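Local coordinates for protein type II restriction enzyme ngomi (Neisseria gonorrhoeae, PDB 1FIU) that recognises the double-stranded DNA sequence 5'-GCCGGC-3' as a homotetramer and, with magnesium ions, cleaves it after the first G, at residues A68-C73 with I184-T189; V218-P223 with V241-L246. All coordinates share one frame; numbering follows the deposited sequence.

Interaction 1. Residues A68-C73 with I184-T189. With MG (magnesium ion), chain Q; ACY (acetic acid), chain R; nucleotides of chain D.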
loop_
_atom_site.group_PDB
_atom_site.type_symbol
_atom_site.label_atom_id
_atom_site.label_comp_id
_atom_site.label_asym_id
_atom_site.label_seq_id
_atom_site.Cartn_x
_atom_site.Cartn_y
_atom_site.Cartn_z
ATOM N N ALA I 68 -14.610 -9.506 -27.464
ATOM C CA ALA I 68 -13.838 -9.984 -28.599
ATOM C C ALA I 68 -12.374 -9.612 -28.472
ATOM O O ALA I 68 -11.499 -10.392 -28.838
ATOM C CB ALA I 68 -14.434 -9.438 -29.928
ATOM N N PHE I 69 -12.095 -8.425 -27.936
ATOM C CA PHE I 69 -10.712 -7.983 -27.784
ATOM C C PHE I 69 -10.009 -8.908 -26.779
ATOM O O PHE I 69 -8.855 -9.273 -26.979
ATOM C CB PHE I 69 -10.662 -6.505 -27.319
ATOM C CG PHE I 69 -9.260 -5.922 -27.258
ATOM C CD1 PHE I 69 -8.431 -5.908 -28.385
ATOM C CD2 PHE I 69 -8.781 -5.371 -26.060
ATOM C CE1 PHE I 69 -7.157 -5.361 -28.332
ATOM C CE2 PHE I 69 -7.489 -4.810 -26.002
ATOM C CZ PHE I 69 -6.678 -4.806 -27.140
ATOM N N GLU I 70 -10.711 -9.288 -25.711
ATOM C CA GLU I 70 -10.119 -10.186 -24.730
ATOM C C GLU I 70 -9.783 -11.514 -25.405
ATOM O O GLU I 70 -8.695 -12.051 -25.242
ATOM C CB GLU I 70 -11.082 -10.477 -23.569
ATOM C CG GLU I 70 -11.324 -9.325 -22.612
ATOM C CD GLU I 70 -12.336 -9.663 -21.526
ATOM O OE1 GLU I 70 -12.788 -10.832 -21.468
ATOM O OE2 GLU I 70 -12.673 -8.762 -20.721
ATOM N N ALA I 71 -10.743 -12.050 -26.156
ATOM C CA ALA I 71 -10.530 -13.343 -26.803
ATOM C C ALA I 71 -9.356 -13.334 -27.785
ATOM O O ALA I 71 -8.514 -14.230 -27.777
ATOM C CB ALA I 71 -11.814 -13.784 -27.518
ATOM N N ILE I 72 -9.295 -12.304 -28.628
ATOM C CA ILE I 72 -8.229 -12.194 -29.612
ATOM C C ILE I 72 -6.862 -11.972 -28.939
ATOM O O ILE I 72 -5.854 -12.510 -29.391
ATOM C CB ILE I 72 -8.592 -11.087 -30.619
ATOM C CG1 ILE I 72 -9.802 -11.588 -31.430
ATOM C CG2 ILE I 72 -7.424 -10.766 -31.511
ATOM C CD1 ILE I 72 -10.498 -10.531 -32.296
ATOM N N CYS I 73 -6.837 -11.182 -27.863
ATOM C CA CYS I 73 -5.591 -10.985 -27.124
ATOM C C CYS I 73 -5.127 -12.321 -26.543
ATOM O O CYS I 73 -3.931 -12.650 -26.600
ATOM C CB CYS I 73 -5.798 -9.977 -25.985
ATOM S SG CYS I 73 -5.714 -8.234 -26.538
ATOM N N ILE I 184 -3.724 -10.596 -17.088
ATOM C CA ILE I 184 -3.676 -9.719 -18.257
ATOM C C ILE I 184 -5.024 -9.038 -18.384
ATOM O O ILE I 184 -6.008 -9.659 -18.732
ATOM C CB ILE I 184 -3.386 -10.534 -19.528
ATOM C CG1 ILE I 184 -2.023 -11.227 -19.401
ATOM C CG2 ILE I 184 -3.458 -9.608 -20.761
ATOM C CD1 ILE I 184 -1.737 -12.225 -20.492
ATOM N N SER I 185 -5.056 -7.751 -18.073
ATOM C CA SER I 185 -6.267 -6.962 -18.160
ATOM C C SER I 185 -6.312 -6.333 -19.565
ATOM O O SER I 185 -5.291 -5.856 -20.064
ATOM C CB SER I 185 -6.212 -5.872 -17.089
ATOM O OG SER I 185 -7.038 -4.785 -17.450
ATOM N N CYS I 186 -7.490 -6.352 -20.199
ATOM C CA CYS I 186 -7.657 -5.774 -21.544
ATOM C C CYS I 186 -8.632 -4.602 -21.505
ATOM O O CYS I 186 -9.624 -4.631 -20.782
ATOM C CB CYS I 186 -8.242 -6.820 -22.517
ATOM S SG CYS I 186 -7.234 -8.276 -22.764
ATOM N N LYS I 187 -8.340 -3.576 -22.299
ATOM C CA LYS I 187 -9.236 -2.427 -22.410
ATOM C C LYS I 187 -9.241 -2.014 -23.883
ATOM O O LYS I 187 -8.229 -1.543 -24.392
ATOM C CB LYS I 187 -8.743 -1.285 -21.527
ATOM C CG LYS I 187 -8.782 -1.670 -20.047
ATOM C CD LYS I 187 -8.481 -0.497 -19.108
ATOM C CE LYS I 187 -8.702 -0.894 -17.636
ATOM N NZ LYS I 187 -10.106 -1.371 -17.421
ATOM N N TRP I 188 -10.365 -2.227 -24.574
ATOM C CA TRP I 188 -10.454 -1.894 -26.004
ATOM C C TRP I 188 -10.200 -0.393 -26.164
ATOM O O TRP I 188 -9.422 0.038 -27.037
ATOM C CB TRP I 188 -11.837 -2.302 -26.527
ATOM C CG TRP I 188 -12.127 -1.862 -27.945
ATOM C CD1 TRP I 188 -13.144 -1.050 -28.348
ATOM C CD2 TRP I 188 -11.379 -2.192 -29.127
ATOM N NE1 TRP I 188 -13.076 -0.845 -29.713
ATOM C CE2 TRP I 188 -12.007 -1.532 -30.216
ATOM C CE3 TRP I 188 -10.242 -2.973 -29.369
ATOM C CZ2 TRP I 188 -11.525 -1.631 -31.531
ATOM C CZ3 TRP I 188 -9.761 -3.072 -30.672
ATOM C CH2 TRP I 188 -10.411 -2.397 -31.741
ATOM N N THR I 189 -10.869 0.389 -25.324
ATOM C CA THR I 189 -10.648 1.844 -25.275
ATOM C C THR I 189 -10.570 2.215 -23.800
ATOM O O THR I 189 -10.928 1.420 -22.925
ATOM C CB THR I 189 -11.801 2.658 -25.893
ATOM O OG1 THR I 189 -12.998 2.425 -25.157
ATOM C CG2 THR I 189 -11.997 2.269 -27.368
HETATM MG MG MG Q . -10.907 -5.308 -19.094
HETATM C C ACY R . -9.657 -4.841 -16.276
HETATM O O ACY R . -9.595 -4.305 -17.484
HETATM O OXT ACY R . -10.308 -5.843 -15.947
HETATM C CH3 ACY R . -8.825 -4.152 -15.207
ATOM P P DC D 2 -13.548 -2.806 -22.417
ATOM O OP1 DC D 2 -12.586 -3.306 -23.410
ATOM O OP2 DC D 2 -13.060 -2.127 -21.183
ATOM O "O5'" DC D 2 -14.521 -1.768 -23.129
ATOM C "C5'" DC D 2 -15.203 -2.153 -24.309
ATOM C "C4'" DC D 2 -16.100 -1.038 -24.797
ATOM O "O4'" DC D 2 -17.143 -0.770 -23.839
ATOM C "C3'" DC D 2 -15.414 0.297 -25.107
ATOM O "O3'" DC D 2 -15.789 0.618 -26.473
ATOM C "C2'" DC D 2 -15.884 1.218 -23.983
ATOM C "C1'" DC D 2 -17.213 0.624 -23.544
ATOM N N1 DC D 2 -17.494 0.758 -22.105
ATOM C C2 DC D 2 -18.596 1.529 -21.682
ATOM O O2 DC D 2 -19.369 2.022 -22.562
ATOM N N3 DC D 2 -18.809 1.714 -20.345
ATOM C C4 DC D 2 -17.980 1.136 -19.442
ATOM N N4 DC D 2 -18.209 1.359 -18.123
ATOM C C5 DC D 2 -16.894 0.309 -19.846
ATOM C C6 DC D 2 -16.678 0.149 -21.178
ATOM P P DG D 3 -16.067 2.131 -26.976
ATOM O OP1 DG D 3 -16.278 1.934 -28.424
ATOM O OP2 DG D 3 -15.048 3.126 -26.516
ATOM O "O5'" DG D 3 -17.430 2.547 -26.284
ATOM C "C5'" DG D 3 -18.691 2.107 -26.775
ATOM C "C4'" DG D 3 -19.606 3.297 -26.965
ATOM O "O4'" DG D 3 -19.930 3.887 -25.688
ATOM C "C3'" DG D 3 -19.010 4.425 -27.802
ATOM O "O3'" DG D 3 -20.049 4.966 -28.622
ATOM C "C2'" DG D 3 -18.448 5.391 -26.770
ATOM C "C1'" DG D 3 -19.316 5.164 -25.539
ATOM N N9 DG D 3 -18.545 5.138 -24.296
ATOM C C8 DG D 3 -17.237 4.740 -24.139
ATOM N N7 DG D 3 -16.810 4.840 -22.904
ATOM C C5 DG D 3 -17.909 5.319 -22.201
ATOM C C6 DG D 3 -18.063 5.616 -20.820
ATOM O O6 DG D 3 -17.244 5.476 -19.909
ATOM N N1 DG D 3 -19.336 6.109 -20.538
ATOM C C2 DG D 3 -20.352 6.259 -21.474
ATOM N N2 DG D 3 -21.522 6.742 -21.022
ATOM N N3 DG D 3 -20.225 5.959 -22.752
ATOM C C4 DG D 3 -18.986 5.512 -23.049
HETATM O O HOH W 1 -11.957 -6.260 -20.816
HETATM O O HOH W 2 -11.720 -3.316 -19.262
#
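Phe69 receives the six-membered ring of Trp188 edge-on. The planes stand at 63° with centroids 5.3 Å apart, and Trp188 CE3 lies 3.6 Å from Phe69 CD1, displaced toward the rim of the ring, so the pair is an offset edge-to-face stack. Phe69 reaches it with CG anti to the backbone N (chi1 -175°), which swings the ring off helix 62-81 toward the end of strand 179-187. Cys73 SG, one helical turn on, sits over the opposite face. Cys186 meets the ring obliquely, its CB 3.9 Å from Phe69 CD2 and its SG in a sulfur-aromatic contact; Cys186 SG also lies 3.9 Å from Cys73 CB. What joins helix and strand here is apolar.

Polar groups of the helix, the strand and the loop after it meet the metal and the DNA. Cys186 turns its side chain to the helix while its backbone O binds magnesium at 2.2 Å, an ion that Asp140 OD2 also ligates. Glu70, whose OE1 is held by Gln96, accepts from a magnesium-bound water through OE2. Lys187 NZ bonds to Asn197 and to a metal-bound acetate, probably from the crystallisation liquor. Beyond it, Trp188 N gives OP1 of DC2 of chain D a nearly straight bond (2.7 Å, 176°), and Thr189 OG1 donates to OP2 of DG3 of chain D. The helix thus packs on the sheet that carries the site, where Asp140 as acidic ligand and Ser185-Cys186-Lys187 at the (D/E)XK place are consistent with the PD-(D/E)XK nuclease motif.

Interaction 2. Residues V218-P223 with V241-L246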
loop_
_atom_site.group_PDB
_atom_site.type_symbol
_atom_site.label_atom_id
_atom_site.label_comp_id
_atom_site.label_asym_id
_atom_site.label_seq_id
_atom_site.Cartn_x
_atom_site.Cartn_y
_atom_site.Cartn_z
ATOM N N VAL I 218 -1.500 -4.714 -18.640
ATOM C CA VAL I 218 -2.719 -4.232 -19.278
ATOM C C VAL I 218 -2.443 -4.147 -20.771
ATOM O O VAL I 218 -1.372 -3.708 -21.166
ATOM C CB VAL I 218 -3.095 -2.812 -18.799
ATOM C CG1 VAL I 218 -4.327 -2.337 -19.543
ATOM C CG2 VAL I 218 -3.338 -2.810 -17.290
ATOM N N VAL I 219 -3.394 -4.598 -21.591
ATOM C CA VAL I 219 -3.245 -4.498 -23.059
ATOM C C VAL I 219 -4.394 -3.597 -23.510
ATOM O O VAL I 219 -5.525 -3.774 -23.084
ATOM C CB VAL I 219 -3.391 -5.879 -23.751
ATOM C CG1 VAL I 219 -3.358 -5.695 -25.303
ATOM C CG2 VAL I 219 -2.248 -6.804 -23.301
ATOM N N THR I 220 -4.110 -2.632 -24.380
ATOM C CA THR I 220 -5.160 -1.711 -24.792
ATOM C C THR I 220 -5.086 -1.317 -26.264
ATOM O O THR I 220 -4.017 -1.368 -26.877
ATOM C CB THR I 220 -5.094 -0.414 -23.904
ATOM O OG1 THR I 220 -6.249 0.401 -24.145
ATOM C CG2 THR I 220 -3.821 0.392 -24.207
ATOM N N ALA I 221 -6.239 -0.941 -26.828
ATOM C CA ALA I 221 -6.262 -0.459 -28.206
ATOM C C ALA I 221 -6.609 1.033 -28.188
ATOM O O ALA I 221 -6.920 1.607 -29.227
ATOM C CB ALA I 221 -7.264 -1.231 -29.049
ATOM N N GLU I 222 -6.543 1.661 -27.012
ATOM C CA GLU I 222 -6.834 3.107 -26.915
ATOM C C GLU I 222 -5.860 3.878 -27.818
ATOM O O GLU I 222 -4.635 3.726 -27.714
ATOM C CB GLU I 222 -6.710 3.567 -25.453
ATOM C CG GLU I 222 -6.698 5.105 -25.285
ATOM C CD GLU I 222 -7.937 5.760 -25.873
ATOM O OE1 GLU I 222 -7.802 6.882 -26.412
ATOM O OE2 GLU I 222 -9.043 5.173 -25.792
ATOM N N PRO I 223 -6.377 4.766 -28.691
ATOM C CA PRO I 223 -5.441 5.485 -29.563
ATOM C C PRO I 223 -4.673 6.675 -28.984
ATOM O O PRO I 223 -3.578 7.002 -29.459
ATOM C CB PRO I 223 -6.334 5.915 -30.745
ATOM C CG PRO I 223 -7.646 6.152 -30.091
ATOM C CD PRO I 223 -7.771 4.955 -29.128
ATOM N N VAL I 241 2.210 -1.547 -19.544
ATOM C CA VAL I 241 1.042 -1.521 -20.423
ATOM C C VAL I 241 1.522 -1.849 -21.833
ATOM O O VAL I 241 2.632 -1.476 -22.227
ATOM C CB VAL I 241 0.362 -0.124 -20.384
ATOM C CG1 VAL I 241 -0.761 -0.014 -21.425
ATOM C CG2 VAL I 241 -0.237 0.098 -19.007
ATOM N N TYR I 242 0.700 -2.559 -22.593
ATOM C CA TYR I 242 1.067 -2.956 -23.949
ATOM C C TYR I 242 0.010 -2.459 -24.927
ATOM O O TYR I 242 -1.170 -2.689 -24.715
ATOM C CB TYR I 242 1.171 -4.483 -24.027
ATOM C CG TYR I 242 2.269 -5.006 -23.122
ATOM C CD1 TYR I 242 2.077 -5.093 -21.738
ATOM C CD2 TYR I 242 3.513 -5.366 -23.648
ATOM C CE1 TYR I 242 3.120 -5.532 -20.884
ATOM C CE2 TYR I 242 4.558 -5.806 -22.805
ATOM C CZ TYR I 242 4.347 -5.882 -21.423
ATOM O OH TYR I 242 5.386 -6.289 -20.610
ATOM N N HIS I 243 0.451 -1.765 -25.983
ATOM C CA HIS I 243 -0.457 -1.197 -26.971
ATOM C C HIS I 243 -0.643 -2.162 -28.142
ATOM O O HIS I 243 0.329 -2.770 -28.618
ATOM C CB HIS I 243 0.103 0.151 -27.489
ATOM C CG HIS I 243 -0.908 0.971 -28.241
ATOM N ND1 HIS I 243 -1.023 0.943 -29.615
ATOM C CD2 HIS I 243 -1.903 1.774 -27.796
ATOM C CE1 HIS I 243 -2.054 1.691 -29.985
ATOM N NE2 HIS I 243 -2.606 2.208 -28.899
ATOM N N PHE I 244 -1.882 -2.269 -28.621
ATOM C CA PHE I 244 -2.191 -3.185 -29.709
ATOM C C PHE I 244 -1.520 -2.863 -31.042
ATOM O O PHE I 244 -1.412 -3.736 -31.907
ATOM C CB PHE I 244 -3.719 -3.301 -29.906
ATOM C CG PHE I 244 -4.292 -2.358 -30.940
ATOM C CD1 PHE I 244 -4.973 -2.864 -32.046
ATOM C CD2 PHE I 244 -4.194 -0.964 -30.789
ATOM C CE1 PHE I 244 -5.561 -2.005 -32.982
ATOM C CE2 PHE I 244 -4.783 -0.101 -31.730
ATOM C CZ PHE I 244 -5.462 -0.626 -32.817
ATOM N N ALA I 245 -1.039 -1.629 -31.195
ATOM C CA ALA I 245 -0.395 -1.233 -32.452
ATOM C C ALA I 245 0.555 -0.082 -32.176
ATOM O O ALA I 245 0.411 1.026 -32.698
ATOM C CB ALA I 245 -1.474 -0.816 -33.465
ATOM N N LEU I 246 1.571 -0.357 -31.380
ATOM C CA LEU I 246 2.481 0.693 -30.982
ATOM C C LEU I 246 3.258 1.374 -32.103
ATOM O O LEU I 246 3.383 2.600 -32.096
ATOM C CB LEU I 246 3.474 0.160 -29.938
ATOM C CG LEU I 246 4.216 1.288 -29.200
ATOM C CD1 LEU I 246 3.359 1.845 -28.064
ATOM C CD2 LEU I 246 5.516 0.770 -28.653
#
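His243 reaches across to the loop after strand 215-220, where its NE2 donates to Glu222 O at 2.8 Å. The carbonyl oxygen lies in the imidazole plane, whereas the donor stands 41° out of the carbonyl plane, so the bond fits the ring better than it fits the acceptor. Having CG anti to the backbone N (chi1 -166°) takes the imidazole out from the sheet face and across toward residues 222-223, with Thr220 O over one face. Phe244 meets Ala221 instead: Ala221 CB stands 3.7 Å from the ring centroid, 18° off the normal, a CH-pi contact. Ala245 CB covers the other face, which leaves the ring clasped between two methyl groups.

Parallel pairing sets these groups opposite each other. Tyr242 N donates to Val218 O, Thr220 N to Tyr242 O (3.0 Å) and Phe244 N to Thr220 O (2.9 Å); the last two bonds, either side of His243, form the Thr220-His243 bridge. The two strands and helix 225-232 form a beta-alpha-beta unit of the nuclease core, and Ile228 of that helix touches His243. Val218 and Val241 pack on the same face of the sheet as His243, with Val218 CB 4.1 Å from Val241 CG2; Val219 and Tyr242 point to the other.

Farther out, Thr220 begins the turn from which Glu222 O is offered. Its OG1 accepts from Glu222 N at 3.1 Å, closing an ST turn, and is also hydrogen-bonded to Lys187 O on the adjoining strand. Glu222 is tied in turn to Thr224 and to Ile190 N, while Tyr242 OH bonds to Asp283.

How the interactions relate
Both contacts are buried and meet in one mixed sheet, where strands 179-187 and 215-220 are neighbours; their centres lie about 9 Å apart. Interaction 1 sets a helix against a strand through rings, sulfur and methylene groups, whereas interaction 2 pairs two strands by backbone hydrogen bonds and adds one from a histidine side chain. They touch directly: Ser185 O lies 2.7 Å from Val219 N, a probable hydrogen bond. The Phe69 ring also packs on strand 215-220, with Phe69 CE2 3.7 Å from Val219 O. Only interaction 1 carries magnesium and DNA ligands. Interaction 2 stays about 6 Å from the nucleic acid at its nearest atom, one strand nearer the edge strand 274-276.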